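Chromosomal replication initiator protein DnaA (Aquifex aeolicus, PDB 1L8Q) probably initiates and regulates chromosomal replication, its ATP-bound form binding the replication origin, with an AAA+ ATPase domain and a separate double-stranded-DNA-binding domain. Local coordinates at residues 12-17 / 171-176; 180-185 / 203-208. All coordinates share one frame; numbering follows the deposited sequence.

Contact 1 (12-17 / 171-176); sequences NFIVGE and RFKIIK. With ADP (adenosine-5'-diphosphate), chain C.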
loop_
_atom_site.group_PDB
_atom_site.type_symbol
_atom_site.label_atom_id
_atom_site.label_comp_id
_atom_site.label_asym_id
_atom_site.label_seq_id
_atom_site.Cartn_x
_atom_site.Cartn_y
_atom_site.Cartn_z
ATOM N N ASN A 12 16.320 3.003 -13.080
ATOM C CA ASN A 12 15.640 4.068 -12.348
ATOM C C ASN A 12 15.073 3.624 -11.015
ATOM O O ASN A 12 14.227 4.297 -10.439
ATOM C CB ASN A 12 14.594 4.828 -13.190
ATOM C CG ASN A 12 13.569 3.915 -13.846
ATOM O OD1 ASN A 12 13.164 4.158 -14.980
ATOM N ND2 ASN A 12 13.132 2.868 -13.130
ATOM N N PHE A 13 15.532 2.476 -10.533
ATOM C CA PHE A 13 15.193 2.050 -9.186
ATOM C C PHE A 13 16.247 2.650 -8.279
ATOM O O PHE A 13 17.435 2.338 -8.410
ATOM C CB PHE A 13 15.208 0.524 -9.070
ATOM C CG PHE A 13 14.635 -0.004 -7.770
ATOM C CD1 PHE A 13 13.268 -0.221 -7.631
ATOM C CD2 PHE A 13 15.467 -0.314 -6.702
ATOM C CE1 PHE A 13 12.747 -0.721 -6.442
ATOM C CE2 PHE A 13 14.951 -0.819 -5.521
ATOM C CZ PHE A 13 13.592 -1.021 -5.391
ATOM N N ILE A 14 15.832 3.553 -7.400
ATOM C CA ILE A 14 16.762 4.132 -6.444
ATOM C C ILE A 14 16.975 3.167 -5.279
ATOM O O ILE A 14 16.036 2.566 -4.782
ATOM C CB ILE A 14 16.254 5.497 -5.942
ATOM C CG1 ILE A 14 15.912 6.395 -7.131
ATOM C CG2 ILE A 14 17.301 6.169 -5.054
ATOM C CD1 ILE A 14 15.460 7.779 -6.745
ATOM N N VAL A 15 18.218 3.037 -4.853
ATOM C CA VAL A 15 18.586 2.063 -3.850
ATOM C C VAL A 15 18.969 2.716 -2.532
ATOM O O VAL A 15 19.727 3.678 -2.504
ATOM C CB VAL A 15 19.734 1.152 -4.367
ATOM C CG1 VAL A 15 20.166 0.154 -3.301
ATOM C CG2 VAL A 15 19.299 0.421 -5.658
ATOM N N GLY A 16 18.387 2.200 -1.454
ATOM C CA GLY A 16 18.641 2.649 -0.099
ATOM C C GLY A 16 18.695 1.414 0.786
ATOM O O GLY A 16 18.437 0.287 0.325
ATOM N N GLU A 17 19.013 1.573 2.053
ATOM C CA GLU A 17 19.185 0.357 2.825
ATOM C C GLU A 17 17.882 -0.401 3.073
ATOM O O GLU A 17 17.884 -1.511 3.579
ATOM C CB GLU A 17 20.058 0.567 4.076
ATOM C CG GLU A 17 21.538 0.188 3.806
ATOM C CD GLU A 17 21.880 -1.268 4.201
ATOM O OE1 GLU A 17 20.992 -2.184 4.069
ATOM O OE2 GLU A 17 23.028 -1.503 4.670
ATOM N N ARG A 171 12.852 7.921 -0.074
ATOM C CA ARG A 171 11.773 8.846 -0.418
ATOM C C ARG A 171 12.375 10.195 -0.786
ATOM O O ARG A 171 12.038 10.794 -1.796
ATOM C CB ARG A 171 10.835 9.056 0.770
ATOM C CG ARG A 171 9.664 8.126 0.818
ATOM C CD ARG A 171 8.561 8.547 1.781
ATOM N NE ARG A 171 9.039 8.575 3.158
ATOM C CZ ARG A 171 8.904 9.620 3.954
ATOM N NH1 ARG A 171 8.291 10.713 3.505
ATOM N NH2 ARG A 171 9.374 9.579 5.191
ATOM N N PHE A 172 13.269 10.662 0.070
ATOM C CA PHE A 172 13.957 11.904 -0.138
ATOM C C PHE A 172 14.475 12.007 -1.571
ATOM O O PHE A 172 14.148 12.957 -2.287
ATOM C CB PHE A 172 15.105 12.027 0.868
ATOM C CG PHE A 172 15.933 13.257 0.706
ATOM C CD1 PHE A 172 15.398 14.504 0.954
ATOM C CD2 PHE A 172 17.265 13.163 0.335
ATOM C CE1 PHE A 172 16.180 15.667 0.814
ATOM C CE2 PHE A 172 18.062 14.309 0.189
ATOM C CZ PHE A 172 17.513 15.568 0.432
ATOM N N LYS A 173 15.281 11.041 -1.992
ATOM C CA LYS A 173 15.800 11.073 -3.350
ATOM C C LYS A 173 14.640 11.052 -4.354
ATOM O O LYS A 173 14.639 11.815 -5.332
ATOM C CB LYS A 173 16.775 9.923 -3.593
ATOM C CG LYS A 173 17.985 9.964 -2.674
ATOM C CD LYS A 173 19.072 9.027 -3.126
ATOM C CE LYS A 173 20.169 8.928 -2.093
ATOM N NZ LYS A 173 21.113 7.814 -2.418
ATOM N N ILE A 174 13.645 10.204 -4.105
ATOM C CA ILE A 174 12.507 10.137 -5.001
ATOM C C ILE A 174 11.829 11.519 -5.070
ATOM O O ILE A 174 11.610 12.085 -6.151
ATOM C CB ILE A 174 11.538 9.040 -4.568
ATOM C CG1 ILE A 174 12.149 7.671 -4.863
ATOM C CG2 ILE A 174 10.226 9.181 -5.298
ATOM C CD1 ILE A 174 11.280 6.487 -4.423
ATOM N N ILE A 175 11.551 12.082 -3.912
ATOM C CA ILE A 175 10.927 13.386 -3.861
ATOM C C ILE A 175 11.657 14.392 -4.746
ATOM O O ILE A 175 11.033 15.176 -5.457
ATOM C CB ILE A 175 10.843 13.868 -2.411
ATOM C CG1 ILE A 175 9.682 13.161 -1.693
ATOM C CG2 ILE A 175 10.670 15.346 -2.358
ATOM C CD1 ILE A 175 9.741 13.270 -0.169
ATOM N N LYS A 176 12.982 14.378 -4.713
ATOM C CA LYS A 176 13.739 15.264 -5.575
ATOM C C LYS A 176 13.451 14.944 -7.020
ATOM O O LYS A 176 13.234 15.848 -7.811
ATOM C CB LYS A 176 15.225 15.127 -5.344
ATOM C CG LYS A 176 15.792 15.907 -4.165
ATOM C CD LYS A 176 17.121 15.268 -3.783
ATOM C CE LYS A 176 17.972 16.152 -2.926
ATOM N NZ LYS A 176 19.346 15.566 -2.782
HETATM P PB ADP C . 4.242 -1.541 -4.830
HETATM O O1B ADP C . 4.178 -2.442 -6.073
HETATM O O2B ADP C . 5.096 -2.078 -3.719
HETATM O O3B ADP C . 2.905 -1.028 -4.396
HETATM P PA ADP C . 5.289 0.009 -6.833
HETATM O O1A ADP C . 6.362 -0.909 -7.389
HETATM O O2A ADP C . 3.956 -0.134 -7.548
HETATM O O3A ADP C . 5.047 -0.260 -5.283
HETATM O "O5'" ADP C . 5.809 1.514 -6.853
HETATM C "C5'" ADP C . 4.958 2.577 -6.465
HETATM C "C4'" ADP C . 5.507 3.809 -7.141
HETATM O "O4'" ADP C . 6.690 4.268 -6.457
HETATM C "C3'" ADP C . 5.946 3.455 -8.545
HETATM O "O3'" ADP C . 5.724 4.628 -9.315
HETATM C "C2'" ADP C . 7.428 3.200 -8.386
HETATM O "O2'" ADP C . 8.216 3.366 -9.553
HETATM C "C1'" ADP C . 7.827 4.181 -7.319
HETATM N N9 ADP C . 8.972 3.600 -6.606
HETATM C C8 ADP C . 8.926 2.621 -5.673
HETATM N N7 ADP C . 10.187 2.331 -5.232
HETATM C C5 ADP C . 11.041 3.112 -5.902
HETATM C C6 ADP C . 12.497 3.311 -5.927
HETATM N N6 ADP C . 13.314 2.600 -5.134
HETATM N N1 ADP C . 12.992 4.227 -6.767
HETATM C C2 ADP C . 12.198 4.963 -7.570
HETATM N N3 ADP C . 10.859 4.829 -7.590
HETATM C C4 ADP C . 10.243 3.942 -6.802
#
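Ile14 lays its side chain over one turn of helix 168-181, where it overlaps Ile174 and the aliphatic part of Lys173. Its two branches divide the work. The longer one carries Ile14 CD1 to 3.8 Å from Ile174 CG1. The shorter one, CG2, stands anti to the backbone N and meets the methylene chain of Lys173, with Ile14 CG2 3.9 Å from Lys173 CD. That lysine runs extended past the isoleucine, so the contact is made by its carbons. Its NZ ends near Lys169 NZ, a like charge.

The loop 12-17 and this helix close on the adenine of ADP, in the cleft between the nucleotide-binding sheet and the helical lid of the AAA+ module. The loop reads the base with its backbone. Ile14 N donates to ADP N1 at 3.0 Å, with an angle of 162° at the hydrogen. ADP N6 donates in return to Ile14 O at 2.7 Å. From the lid, Ile174 CD1 reaches 3.6 Å from ADP N3 and also touches C2 of the base.

Phe13 faces the nucleotide from the loop. Its CG is anti to the backbone N (chi1 -170°), and one ring face receives ADP N6, which sits 3.5 Å above the plane over the ring centre. His52 packs edge-to-face with the same ring. An alanine here would remove that ring, and would probably leave N6 without its aromatic cover and His52 without its edge-to-face partner. ADP is also hydrogen-bonded to His52 ND1, and its phosphates lie at the P-loop, which includes Lys50 and Thr51.

Contact 2 (180-185 / 203-208); sequences KEFNLE and EIEGKI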
loop_
_atom_site.group_PDB
_atom_site.type_symbol
_atom_site.label_atom_id
_atom_site.label_comp_id
_atom_site.label_asym_id
_atom_site.label_seq_id
_atom_site.Cartn_x
_atom_site.Cartn_y
_atom_site.Cartn_z
ATOM N N LYS A 180 11.493 17.553 -9.943
ATOM C CA LYS A 180 11.974 17.841 -11.296
ATOM C C LYS A 180 10.995 17.345 -12.362
ATOM O O LYS A 180 10.817 18.003 -13.373
ATOM C CB LYS A 180 13.327 17.207 -11.547
ATOM C CG LYS A 180 14.502 17.983 -11.013
ATOM C CD LYS A 180 15.609 17.026 -10.550
ATOM C CE LYS A 180 16.814 17.795 -10.000
ATOM N NZ LYS A 180 17.694 16.897 -9.170
ATOM N N GLU A 181 10.378 16.181 -12.142
ATOM C CA GLU A 181 9.377 15.656 -13.080
ATOM C C GLU A 181 8.257 16.668 -13.303
ATOM O O GLU A 181 7.849 16.919 -14.425
ATOM C CB GLU A 181 8.735 14.377 -12.538
ATOM C CG GLU A 181 9.175 13.097 -13.189
ATOM C CD GLU A 181 8.195 11.957 -12.948
ATOM O OE1 GLU A 181 7.127 11.953 -13.599
ATOM O OE2 GLU A 181 8.507 11.055 -12.126
ATOM N N PHE A 182 7.751 17.225 -12.212
ATOM C CA PHE A 182 6.590 18.088 -12.280
ATOM C C PHE A 182 6.935 19.580 -12.256
ATOM O O PHE A 182 6.081 20.439 -12.012
ATOM C CB PHE A 182 5.566 17.680 -11.212
ATOM C CG PHE A 182 4.998 16.323 -11.438
ATOM C CD1 PHE A 182 3.970 16.129 -12.360
ATOM C CD2 PHE A 182 5.535 15.211 -10.791
ATOM C CE1 PHE A 182 3.464 14.839 -12.606
ATOM C CE2 PHE A 182 5.031 13.941 -11.023
ATOM C CZ PHE A 182 3.996 13.751 -11.929
ATOM N N ASN A 183 8.189 19.876 -12.571
ATOM C CA ASN A 183 8.647 21.245 -12.680
ATOM C C ASN A 183 8.415 22.088 -11.431
ATOM O O ASN A 183 7.793 23.152 -11.483
ATOM C CB ASN A 183 8.036 21.927 -13.894
ATOM C CG ASN A 183 8.581 23.348 -14.099
ATOM O OD1 ASN A 183 9.750 23.602 -13.845
ATOM N ND2 ASN A 183 7.720 24.277 -14.536
ATOM N N LEU A 184 8.880 21.601 -10.295
ATOM C CA LEU A 184 8.855 22.413 -9.108
ATOM C C LEU A 184 10.286 22.600 -8.693
ATOM O O LEU A 184 11.191 22.022 -9.281
ATOM C CB LEU A 184 8.007 21.801 -8.012
ATOM C CG LEU A 184 6.512 21.853 -8.346
ATOM C CD1 LEU A 184 5.680 21.220 -7.256
ATOM C CD2 LEU A 184 6.077 23.274 -8.593
ATOM N N GLU A 185 10.504 23.440 -7.709
ATOM C CA GLU A 185 11.846 23.782 -7.323
ATOM C C GLU A 185 12.281 22.948 -6.146
ATOM O O GLU A 185 11.486 22.689 -5.242
ATOM C CB GLU A 185 11.891 25.248 -6.945
ATOM C CG GLU A 185 13.092 25.979 -7.481
ATOM C CD GLU A 185 13.074 27.448 -7.118
ATOM O OE1 GLU A 185 12.184 28.170 -7.639
ATOM O OE2 GLU A 185 13.945 27.881 -6.312
ATOM N N GLU A 203 1.224 9.424 -2.727
ATOM C CA GLU A 203 0.935 10.546 -1.847
ATOM C C GLU A 203 1.780 11.752 -2.248
ATOM O O GLU A 203 1.349 12.902 -2.141
ATOM C CB GLU A 203 1.170 10.153 -0.374
ATOM C CG GLU A 203 0.241 9.042 0.100
ATOM C CD GLU A 203 0.571 8.543 1.494
ATOM O OE1 GLU A 203 1.527 9.086 2.098
ATOM O OE2 GLU A 203 -0.121 7.604 1.986
ATOM N N ILE A 204 2.982 11.482 -2.727
ATOM C CA ILE A 204 3.865 12.533 -3.183
ATOM C C ILE A 204 3.257 13.217 -4.406
ATOM O O ILE A 204 3.226 14.429 -4.492
ATOM C CB ILE A 204 5.245 11.951 -3.516
ATOM C CG1 ILE A 204 5.954 11.515 -2.236
ATOM C CG2 ILE A 204 6.084 12.961 -4.249
ATOM C CD1 ILE A 204 7.260 10.800 -2.482
ATOM N N GLU A 205 2.773 12.429 -5.356
ATOM C CA GLU A 205 2.135 12.996 -6.534
ATOM C C GLU A 205 0.822 13.703 -6.160
ATOM O O GLU A 205 0.491 14.756 -6.710
ATOM C CB GLU A 205 1.936 11.931 -7.619
ATOM C CG GLU A 205 3.211 11.693 -8.404
ATOM C CD GLU A 205 3.087 10.645 -9.478
ATOM O OE1 GLU A 205 1.968 10.145 -9.715
ATOM O OE2 GLU A 205 4.132 10.312 -10.084
ATOM N N GLY A 206 0.099 13.134 -5.203
ATOM C CA GLY A 206 -1.106 13.761 -4.695
ATOM C C GLY A 206 -0.828 15.152 -4.130
ATOM O O GLY A 206 -1.534 16.119 -4.440
ATOM N N LYS A 207 0.197 15.264 -3.294
ATOM C CA LYS A 207 0.565 16.570 -2.754
ATOM C C LYS A 207 1.021 17.503 -3.871
ATOM O O LYS A 207 0.635 18.664 -3.910
ATOM C CB LYS A 207 1.670 16.455 -1.704
ATOM C CG LYS A 207 1.217 15.861 -0.394
ATOM C CD LYS A 207 0.019 16.565 0.154
ATOM C CE LYS A 207 -0.334 16.012 1.529
ATOM N NZ LYS A 207 -1.717 16.363 1.957
ATOM N N ILE A 208 1.833 16.987 -4.792
ATOM C CA ILE A 208 2.334 17.811 -5.879
ATOM C C ILE A 208 1.180 18.365 -6.723
ATOM O O ILE A 208 1.193 19.543 -7.071
ATOM C CB ILE A 208 3.368 17.043 -6.727
ATOM C CG1 ILE A 208 4.734 17.037 -6.013
ATOM C CG2 ILE A 208 3.510 17.650 -8.073
ATOM C CD1 ILE A 208 5.763 16.082 -6.609
#
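Phe182 packs against Ile208 at the root of its side chain and against Glu205 at its outer rim. The close part is apolar. Phe182 CB lies 3.8 Å from Ile208 CG2, and the same methyl is 3.9 Å from Phe182 CG. The two side chains cross at about a right angle. This methyl stands anti to the backbone N of Ile208, which turns it toward the phenylalanine. Leu184 adds a looser touch, with its CD1 4.3 Å from Ile208 CG2. Leu184 also rests on Leu179, Ile211 and Lys212, so it bridges the end of helix 168-181 and the side of helix 201-214.

The segment 180-185 finishes helix 168-181 with a Schellman motif. Asn183 takes positive phi as its C-prime residue. Leu184 N bonds back to Leu179 O, while the bond from Asn183 N to Lys180 O is weak. The turn brings Phe182 and Leu184 round to the same neighbour, helix 201-214, within the helical lid of the AAA+ region. Phe182 O is also hydrogen-bonded to Lys212 NZ of that helix.

The other side is polar and more open. Glu205, extended beyond CG, comes across the ring rim at about a right angle, and its OE2 lies at the edge near the ring plane, 3.9 Å from Phe182 CE2. Carboxylate and ring planes are 73° apart. The methylene CG of Glu205 also touches CE2, so the rim meets both carbon and oxygen. OE2 has its strongest partner in Lys178 NZ, a salt bridge. Glu181 OE2 pairs with the same amine and stands 4.9 Å from Glu205 OE2. The lysine between them probably offsets the like charges of these two carboxylates.

How the contacts relate
Helix 168-181 serves both contacts. Contact 1 uses its middle, where Ile174 meets the loop 12-17 and the adenine; contact 2 uses its C-terminal end and the turn beyond. Their centres are 14 Å apart, and they touch directly through Ile175 CG1 and Ile204 CD1, 3.5 Å apart. Helix 201-214 also returns to the first site, since Ile174 packs on Val201. Contact 1 holds the base itself. Contact 2 lies behind it in the lid, yet the Glu205 side chain is about 6 Å from ADP and about 6 Å from the side chain of Arg202, which binds ATP. The magnesium ion is about 13 Å from the Ile174 side chain and about 14 Å from that of Glu205.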